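Local coordinates for geranyltranstransferase (Agrobacterium tumefaciens, PDB 2H8O), which probably makes farnesyl diphosphate by joining geranyl diphosphate to isopentenyl diphosphate, as expected of a short-chain polyprenyl synthase, at residues 304-307 with 308-312; 64-67 with 68-71; 291-294 with 295-299; 210-213 with 214-218. All blocks are in the same frame, centred on the assembly; numbering follows the deposited sequence.

Contact 1 of 4, residues 304-307 with 308-312; sequences EQVA and EASEL
This is a local, along-the-helix contact in the last two turns of helix 295-312, where Val306 and Ser310 are joined by a side-chain bond as well as a backbone one. Ser310 OG lies 2.8 Å from Val306 O and Ser310 N lies 3.0 Å from the same oxygen, so one carbonyl takes two donors from a single residue. They arrive from opposite faces of the carbonyl plane, the hydroxyl tilted 31° from it and the amide 27°. The hydroxyl can do this because OG stands beside the backbone N (chi1 -57°), directed back down the helix; in that position it gives its proton to the backbone of the preceding turn. CG1 of Val306 passes near OG at 4.2 Å, a loose touch.

On another face of the helix, Glu308 runs back toward Glu304. Its CG rests 3.3 Å from Glu304 O, while its own amide binds that oxygen in the carbonyl plane. The two carboxylates do not meet: Glu304 OE1 and Glu308 OE2 stay 4.9 Å apart, with a water between them that donates to Glu308 OE2 at 2.9 Å and only weakly to Glu304 OE1. Lys253 forms a salt bridge with Glu308 OE1, which would be expected to offset the closeness of two like charges. Gln305 and Ala309 turn to helix 241-267, and Val306 and Ser310 touch helix 321-331. The pattern is that of a regular alpha-helix with an i to i-4 serine-to-carbonyl bond, set in the all-helical polyprenyl synthase fold.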
# COMPACT_ATOMS: atom_id res chain seq x y z
N GLU A 304 -14.64 19.69 25.95
CA GLU A 304 -15.90 19.18 25.41
C GLU A 304 -15.72 17.82 24.74
O GLU A 304 -16.50 16.91 24.97
CB GLU A 304 -16.50 20.15 24.38
CG GLU A 304 -17.08 21.42 24.97
CD GLU A 304 -17.47 22.44 23.89
OE1 GLU A 304 -17.67 22.04 22.71
OE2 GLU A 304 -17.58 23.64 24.22
N GLN A 305 -14.69 17.71 23.92
CA GLN A 305 -14.41 16.47 23.18
C GLN A 305 -14.07 15.29 24.09
O GLN A 305 -14.45 14.16 23.81
CB GLN A 305 -13.31 16.69 22.14
CG GLN A 305 -13.81 17.45 20.94
CD GLN A 305 -12.73 18.10 20.14
OE1 GLN A 305 -11.54 17.95 20.43
NE2 GLN A 305 -13.13 18.83 19.11
N VAL A 306 -13.36 15.56 25.19
CA VAL A 306 -13.08 14.50 26.16
C VAL A 306 -14.37 14.05 26.82
O VAL A 306 -14.58 12.86 27.03
CB VAL A 306 -12.08 14.95 27.27
CG1 VAL A 306 -12.00 13.90 28.35
CG2 VAL A 306 -10.71 15.19 26.67
N ALA A 307 -15.23 15.00 27.17
CA ALA A 307 -16.52 14.68 27.75
C ALA A 307 -17.39 13.86 26.78
O ALA A 307 -17.99 12.87 27.18
CB ALA A 307 -17.25 15.97 28.14
N GLU A 308 -17.42 14.27 25.52
CA GLU A 308 -18.17 13.55 24.50
C GLU A 308 -17.62 12.14 24.28
O GLU A 308 -18.39 11.19 24.13
CB GLU A 308 -18.15 14.31 23.18
CG GLU A 308 -18.95 15.60 23.23
CD GLU A 308 -18.74 16.47 22.03
OE1 GLU A 308 -17.88 16.15 21.18
OE2 GLU A 308 -19.45 17.50 21.92
N ALA A 309 -16.30 12.04 24.24
CA ALA A 309 -15.62 10.75 24.08
C ALA A 309 -16.00 9.80 25.22
O ALA A 309 -16.35 8.63 25.00
CB ALA A 309 -14.09 10.95 24.04
N SER A 310 -15.96 10.31 26.43
CA SER A 310 -16.32 9.54 27.62
C SER A 310 -17.78 9.09 27.63
O SER A 310 -18.10 7.96 28.01
CB SER A 310 -16.03 10.36 28.87
OG SER A 310 -14.66 10.73 28.88
N GLU A 311 -18.68 9.97 27.19
CA GLU A 311 -20.08 9.63 27.14
C GLU A 311 -20.34 8.50 26.13
O GLU A 311 -21.22 7.66 26.35
CB GLU A 311 -20.91 10.88 26.81
CG GLU A 311 -22.36 10.77 27.14
CD GLU A 311 -23.11 12.12 27.06
OE1 GLU A 311 -24.36 12.11 26.96
OE2 GLU A 311 -22.45 13.20 27.08
N LEU A 312 -19.59 8.49 25.02
CA LEU A 312 -19.77 7.45 24.01
C LEU A 312 -19.51 6.07 24.57
O LEU A 312 -20.13 5.11 24.14
CB LEU A 312 -18.87 7.68 22.79
CG LEU A 312 -19.33 8.78 21.84
CD1 LEU A 312 -18.19 9.23 20.91
CD2 LEU A 312 -20.54 8.29 21.04
O HOH W 1 -17.58 19.34 20.73

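Contact 2 of 4, residues 64-67 with 68-71; sequences ADEI and TRPQ
Glu66 and Arg69 close a small i to i+3 salt bridge in the loop between helix 34-57 and helix 71-82 of this all-helical prenyl synthase. Followed from CB, the arginine chain is extended as far as NE, with CG beside the backbone N (chi1 -67°), which brings it across the glutamate at a slant. CG passes 3.6 Å from Glu66 OE1, and CD lies at a similar range from the same oxygen. NE then donates to Glu66 OE1 at 2.7 Å, meeting it on the syn side but 22° out of the carboxylate plane. At the tip NH2 turns to the second oxygen. The grip is therefore side-on, one nitrogen to each oxygen, with the carboxylate and guanidinium planes 35° apart.

The remaining nitrogen, NH1, binds the backbone oxygens of Leu57 and Ser59, and Glu66 OE1 also accepts from Arg63 N, so the ion pair gathers the loop onto the end of helix 34-57. The second subunit also reaches this loop: Asp65 OD1 forms a salt bridge with its Arg248, and Ile67 packs on its Met220. Of the two bonds, the straighter is Arg69 NH2 to Glu66 OE2, 2.9 Å long and using the syn lone pair.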
# COMPACT_ATOMS: atom_id res chain seq x y z
N ALA A 64 6.93 -17.07 2.79
CA ALA A 64 6.32 -17.66 1.61
C ALA A 64 6.01 -16.56 0.60
O ALA A 64 5.51 -15.48 0.95
CB ALA A 64 5.03 -18.44 1.99
N ASP A 65 6.34 -16.80 -0.66
CA ASP A 65 6.00 -15.87 -1.72
C ASP A 65 6.93 -14.66 -1.84
O ASP A 65 6.72 -13.80 -2.71
CB ASP A 65 4.55 -15.38 -1.54
CG ASP A 65 3.81 -15.30 -2.81
OD1 ASP A 65 4.49 -15.41 -3.86
OD2 ASP A 65 2.56 -15.15 -2.75
N GLU A 66 7.92 -14.57 -0.95
CA GLU A 66 8.99 -13.60 -1.06
C GLU A 66 10.23 -14.28 -1.59
O GLU A 66 10.52 -15.44 -1.23
CB GLU A 66 9.33 -13.01 0.31
CG GLU A 66 8.20 -12.19 0.94
CD GLU A 66 8.53 -11.63 2.32
OE1 GLU A 66 9.56 -12.04 2.91
OE2 GLU A 66 7.78 -10.76 2.82
N ILE A 67 10.99 -13.57 -2.39
CA ILE A 67 12.17 -14.14 -2.99
C ILE A 67 13.35 -14.03 -2.02
O ILE A 67 13.95 -15.05 -1.61
CB ILE A 67 12.43 -13.51 -4.35
CG1 ILE A 67 11.28 -13.91 -5.30
CG2 ILE A 67 13.74 -13.96 -4.93
CD1 ILE A 67 11.13 -13.05 -6.50
N THR A 68 13.68 -12.81 -1.62
CA THR A 68 14.64 -12.56 -0.53
C THR A 68 14.33 -11.20 0.04
O THR A 68 13.63 -10.43 -0.61
CB THR A 68 16.09 -12.58 -1.04
OG1 THR A 68 17.00 -12.69 0.08
CG2 THR A 68 16.40 -11.35 -1.85
N ARG A 69 14.81 -10.90 1.26
CA ARG A 69 14.65 -9.56 1.85
C ARG A 69 15.98 -8.82 1.84
O ARG A 69 16.88 -9.16 2.63
CB ARG A 69 14.11 -9.67 3.28
CG ARG A 69 12.68 -10.20 3.34
CD ARG A 69 12.14 -10.23 4.77
NE ARG A 69 10.70 -10.35 4.75
CZ ARG A 69 9.87 -9.96 5.72
NH1 ARG A 69 10.32 -9.43 6.85
NH2 ARG A 69 8.56 -10.09 5.53
N PRO A 70 16.15 -7.85 0.94
CA PRO A 70 17.44 -7.15 0.90
C PRO A 70 17.75 -6.45 2.20
O PRO A 70 16.91 -5.74 2.75
CB PRO A 70 17.29 -6.14 -0.24
CG PRO A 70 16.20 -6.69 -1.09
CD PRO A 70 15.26 -7.39 -0.14
N GLN A 71 18.96 -6.66 2.69
CA GLN A 71 19.25 -6.29 4.06
C GLN A 71 19.25 -4.77 4.27
O GLN A 71 18.75 -4.29 5.28
CB GLN A 71 20.56 -6.97 4.49
CG GLN A 71 20.48 -7.55 5.91
CD GLN A 71 20.72 -6.51 6.97
OE1 GLN A 71 20.50 -6.74 8.17
NE2 GLN A 71 21.19 -5.35 6.53

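Contact 3 of 4, residues 291-294 with 295-299; sequences ALRG and EAWAR
The backbone oxygen of Arg293 accepts a 2.7 Å bond from a water, and that water in turn accepts from Trp297 N at 2.9 Å, bridging the end of helix 289-293 to the first turn of helix 295-312. The side chains of the same two residues meet beside this bridge. Arg293 lies over one face of the indole: CB sits 3.5 Å from Trp297 CD2, and CG stands almost directly above the six-membered ring, a CH-pi contact 11° off the normal. Bends at chi2 and chi3 then fold the chain across the ring, so that CZ comes 3.8 Å from the centroid of the five-membered ring. This cation-pi contact is tilted, the guanidinium and ring planes standing 36° apart, with Trp297 NE1 under one guanidinium face.

Gly294 makes the turn between the helices. It leaves helical geometry with positive phi (93°), a conformation readily open to glycine, and sits at the N-cap of the next helix. Its own oxygen takes the amide of Ala298 at 3.1 Å, an early bond of the new helix. Beyond the turn, Ala298 packs on Leu260 and Leu264 of helix 241-267. Arg293 NH1 is also held by a salt bridge to Glu211. Its charge is thus shared between an anion and a pi face: the carboxylate probably fixes the guanidinium from one end, while the indole face attracts the guanidinium by cation-pi interaction and packs against CB and CG by dispersion.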
# COMPACT_ATOMS: atom_id res chain seq x y z
N ALA A 291 -5.21 29.08 15.93
CA ALA A 291 -4.90 30.38 15.33
C ALA A 291 -6.16 31.15 14.98
O ALA A 291 -6.26 32.36 15.22
CB ALA A 291 -4.03 30.20 14.09
N LEU A 292 -7.14 30.46 14.39
CA LEU A 292 -8.36 31.14 13.94
C LEU A 292 -9.33 31.47 15.08
O LEU A 292 -9.92 32.54 15.08
CB LEU A 292 -9.07 30.33 12.86
CG LEU A 292 -8.28 30.12 11.57
CD1 LEU A 292 -9.23 29.75 10.44
CD2 LEU A 292 -7.47 31.36 11.20
N ARG A 293 -9.47 30.57 16.04
CA ARG A 293 -10.50 30.70 17.08
C ARG A 293 -9.97 31.15 18.44
O ARG A 293 -10.75 31.52 19.31
CB ARG A 293 -11.24 29.37 17.26
CG ARG A 293 -11.79 28.75 15.98
CD ARG A 293 -12.80 29.62 15.27
NE ARG A 293 -13.93 29.96 16.13
CZ ARG A 293 -15.00 29.18 16.35
NH1 ARG A 293 -15.10 27.98 15.78
NH2 ARG A 293 -15.96 29.61 17.16
N GLY A 294 -8.65 31.07 18.65
CA GLY A 294 -8.04 31.45 19.91
C GLY A 294 -7.87 30.31 20.90
O GLY A 294 -8.58 29.30 20.85
N GLU A 295 -6.91 30.49 21.81
CA GLU A 295 -6.55 29.47 22.80
C GLU A 295 -7.71 29.10 23.73
O GLU A 295 -7.91 27.93 24.04
CB GLU A 295 -5.35 29.98 23.60
CG GLU A 295 -4.89 29.07 24.73
CD GLU A 295 -3.61 29.58 25.38
OE1 GLU A 295 -3.63 29.85 26.59
OE2 GLU A 295 -2.59 29.70 24.67
N ALA A 296 -8.46 30.11 24.17
CA ALA A 296 -9.59 29.89 25.09
C ALA A 296 -10.66 29.00 24.44
O ALA A 296 -11.20 28.09 25.08
CB ALA A 296 -10.19 31.22 25.53
N TRP A 297 -10.96 29.27 23.17
CA TRP A 297 -11.92 28.46 22.43
C TRP A 297 -11.39 27.02 22.33
O TRP A 297 -12.13 26.07 22.55
CB TRP A 297 -12.14 29.02 21.02
CG TRP A 297 -13.04 28.15 20.19
CD1 TRP A 297 -14.40 28.26 20.05
CD2 TRP A 297 -12.65 27.03 19.39
NE1 TRP A 297 -14.87 27.27 19.22
CE2 TRP A 297 -13.81 26.50 18.80
CE3 TRP A 297 -11.42 26.42 19.12
CZ2 TRP A 297 -13.79 25.39 17.95
CZ3 TRP A 297 -11.39 25.31 18.28
CH2 TRP A 297 -12.57 24.81 17.70
N ALA A 298 -10.11 26.89 22.01
CA ALA A 298 -9.50 25.57 21.81
C ALA A 298 -9.50 24.75 23.09
O ALA A 298 -9.79 23.55 23.07
CB ALA A 298 -8.09 25.72 21.25
N ARG A 299 -9.18 25.37 24.22
CA ARG A 299 -9.12 24.65 25.48
C ARG A 299 -10.50 24.18 25.94
O ARG A 299 -10.64 23.09 26.48
CB ARG A 299 -8.39 25.48 26.56
CG ARG A 299 -6.89 25.65 26.25
CD ARG A 299 -6.07 26.14 27.45
NE ARG A 299 -4.73 26.56 27.05
CZ ARG A 299 -3.72 25.75 26.71
NH1 ARG A 299 -3.86 24.42 26.72
NH2 ARG A 299 -2.55 26.27 26.35
O HOH W 2 -10.69 31.92 22.03

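Contact 4 of 4, residues 210-213 with 214-218; sequences DEDG and IITLQ
Glu211 and Ile215 touch one turn apart near the start of helix 211-237, their side chains crossing at a slant with Glu211 CG 4.1 Å from Ile215 CD1. The glutamate has CG anti to the backbone N (chi1 -167°) and extends out toward Arg293, its partner at the carboxylate end. Ile215 is set differently: CG1 lies beside its backbone N and leans back over the preceding turn, 3.3 Å from Glu211 O. Ile214 repeats that posture over Asp210, with CG1 3.3 Å from Asp210 O, and packs on Leu289 and Leu292 of helix 289-293.

On another side of the helix Asp212 and Thr216 face a shared water. It donates to Asp212 OD2 at 2.7 Å and lies equally close to Thr216 OG1, joining two side chains whose nearest polar ends, OD2 and OG1, are 4.5 Å apart. Thr216 also packs on Ile67 of the second subunit.

Asp210 sits ahead of the first turn. Its carboxylate folds back (chi1 62°) so that OD1 accepts from Gly213 N at 2.9 Å, while its backbone oxygen takes the amide of Ile214. That pairing of side chain and third amide is the classic aspartate N-cap of an alpha-helix.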
# COMPACT_ATOMS: atom_id res chain seq x y z
N ASP A 210 -9.49 28.24 4.70
CA ASP A 210 -10.45 28.75 5.67
C ASP A 210 -10.72 27.70 6.73
O ASP A 210 -10.10 26.61 6.74
CB ASP A 210 -11.74 29.23 4.97
CG ASP A 210 -12.48 28.13 4.22
OD1 ASP A 210 -12.16 26.92 4.37
OD2 ASP A 210 -13.41 28.50 3.47
N GLU A 211 -11.62 27.99 7.66
CA GLU A 211 -11.84 27.09 8.77
C GLU A 211 -12.33 25.70 8.30
O GLU A 211 -11.84 24.68 8.75
CB GLU A 211 -12.82 27.70 9.76
CG GLU A 211 -12.86 26.99 11.07
CD GLU A 211 -13.68 27.72 12.11
OE1 GLU A 211 -13.88 28.95 12.01
OE2 GLU A 211 -14.12 27.03 13.05
N ASP A 212 -13.28 25.69 7.38
CA ASP A 212 -13.79 24.43 6.85
C ASP A 212 -12.64 23.63 6.20
O ASP A 212 -12.57 22.39 6.33
CB ASP A 212 -14.90 24.71 5.85
CG ASP A 212 -15.57 23.45 5.34
OD1 ASP A 212 -16.24 22.78 6.15
OD2 ASP A 212 -15.41 23.13 4.13
N GLY A 213 -11.75 24.32 5.52
CA GLY A 213 -10.61 23.66 4.89
C GLY A 213 -9.64 23.04 5.88
O GLY A 213 -9.10 21.94 5.65
N ILE A 214 -9.40 23.76 6.98
CA ILE A 214 -8.53 23.28 8.04
C ILE A 214 -9.12 22.03 8.69
O ILE A 214 -8.44 21.02 8.89
CB ILE A 214 -8.28 24.36 9.12
CG1 ILE A 214 -7.50 25.54 8.52
CG2 ILE A 214 -7.51 23.79 10.31
CD1 ILE A 214 -7.44 26.76 9.43
N ILE A 215 -10.41 22.08 9.00
CA ILE A 215 -11.06 20.95 9.65
C ILE A 215 -10.94 19.71 8.76
O ILE A 215 -10.61 18.59 9.21
CB ILE A 215 -12.56 21.29 9.95
CG1 ILE A 215 -12.61 22.39 11.01
CG2 ILE A 215 -13.35 20.04 10.35
CD1 ILE A 215 -13.98 23.05 11.24
N THR A 216 -11.17 19.91 7.47
CA THR A 216 -11.09 18.81 6.50
C THR A 216 -9.68 18.24 6.40
O THR A 216 -9.49 17.02 6.48
CB THR A 216 -11.61 19.26 5.13
OG1 THR A 216 -13.01 19.55 5.25
CG2 THR A 216 -11.38 18.19 4.03
N LEU A 217 -8.67 19.10 6.21
CA LEU A 217 -7.32 18.56 6.04
C LEU A 217 -6.83 17.88 7.32
O LEU A 217 -6.11 16.86 7.25
CB LEU A 217 -6.34 19.61 5.53
CG LEU A 217 -5.78 20.69 6.44
CD1 LEU A 217 -4.62 20.14 7.27
CD2 LEU A 217 -5.35 21.93 5.60
N GLN A 218 -7.22 18.41 8.48
CA GLN A 218 -6.87 17.77 9.76
C GLN A 218 -7.55 16.40 9.95
O GLN A 218 -6.92 15.44 10.37
CB GLN A 218 -7.23 18.69 10.92
CG GLN A 218 -6.36 19.92 11.00
CD GLN A 218 -6.70 20.81 12.17
OE1 GLN A 218 -7.78 20.71 12.78
NE2 GLN A 218 -5.78 21.70 12.50
O HOH W 3 -13.78 21.12 3.22

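How the contacts relate
From the N terminus the chain meets contact 2 first, bracing the loop that joins helix 34-57 to helix 71-82 and leans on the second subunit. Contact 4 follows at the start of helix 211-237, then contact 3, bracing the turn between helices 289-293 and 295-312, and contact 1 near the end of the latter helix. The segments of each contact adjoin, so none closes a long loop; the four run in series without nesting or crossing. Contacts 3 and 4 touch, centres 15 Å apart, through Leu292 CD1 and Ile214 CD1 at 3.6 Å and through the ion pair between them. Contact 1 shares helix 295-312 with contact 3, while contact 2 lies across the chain's centre from contacts 1, 3 and 4.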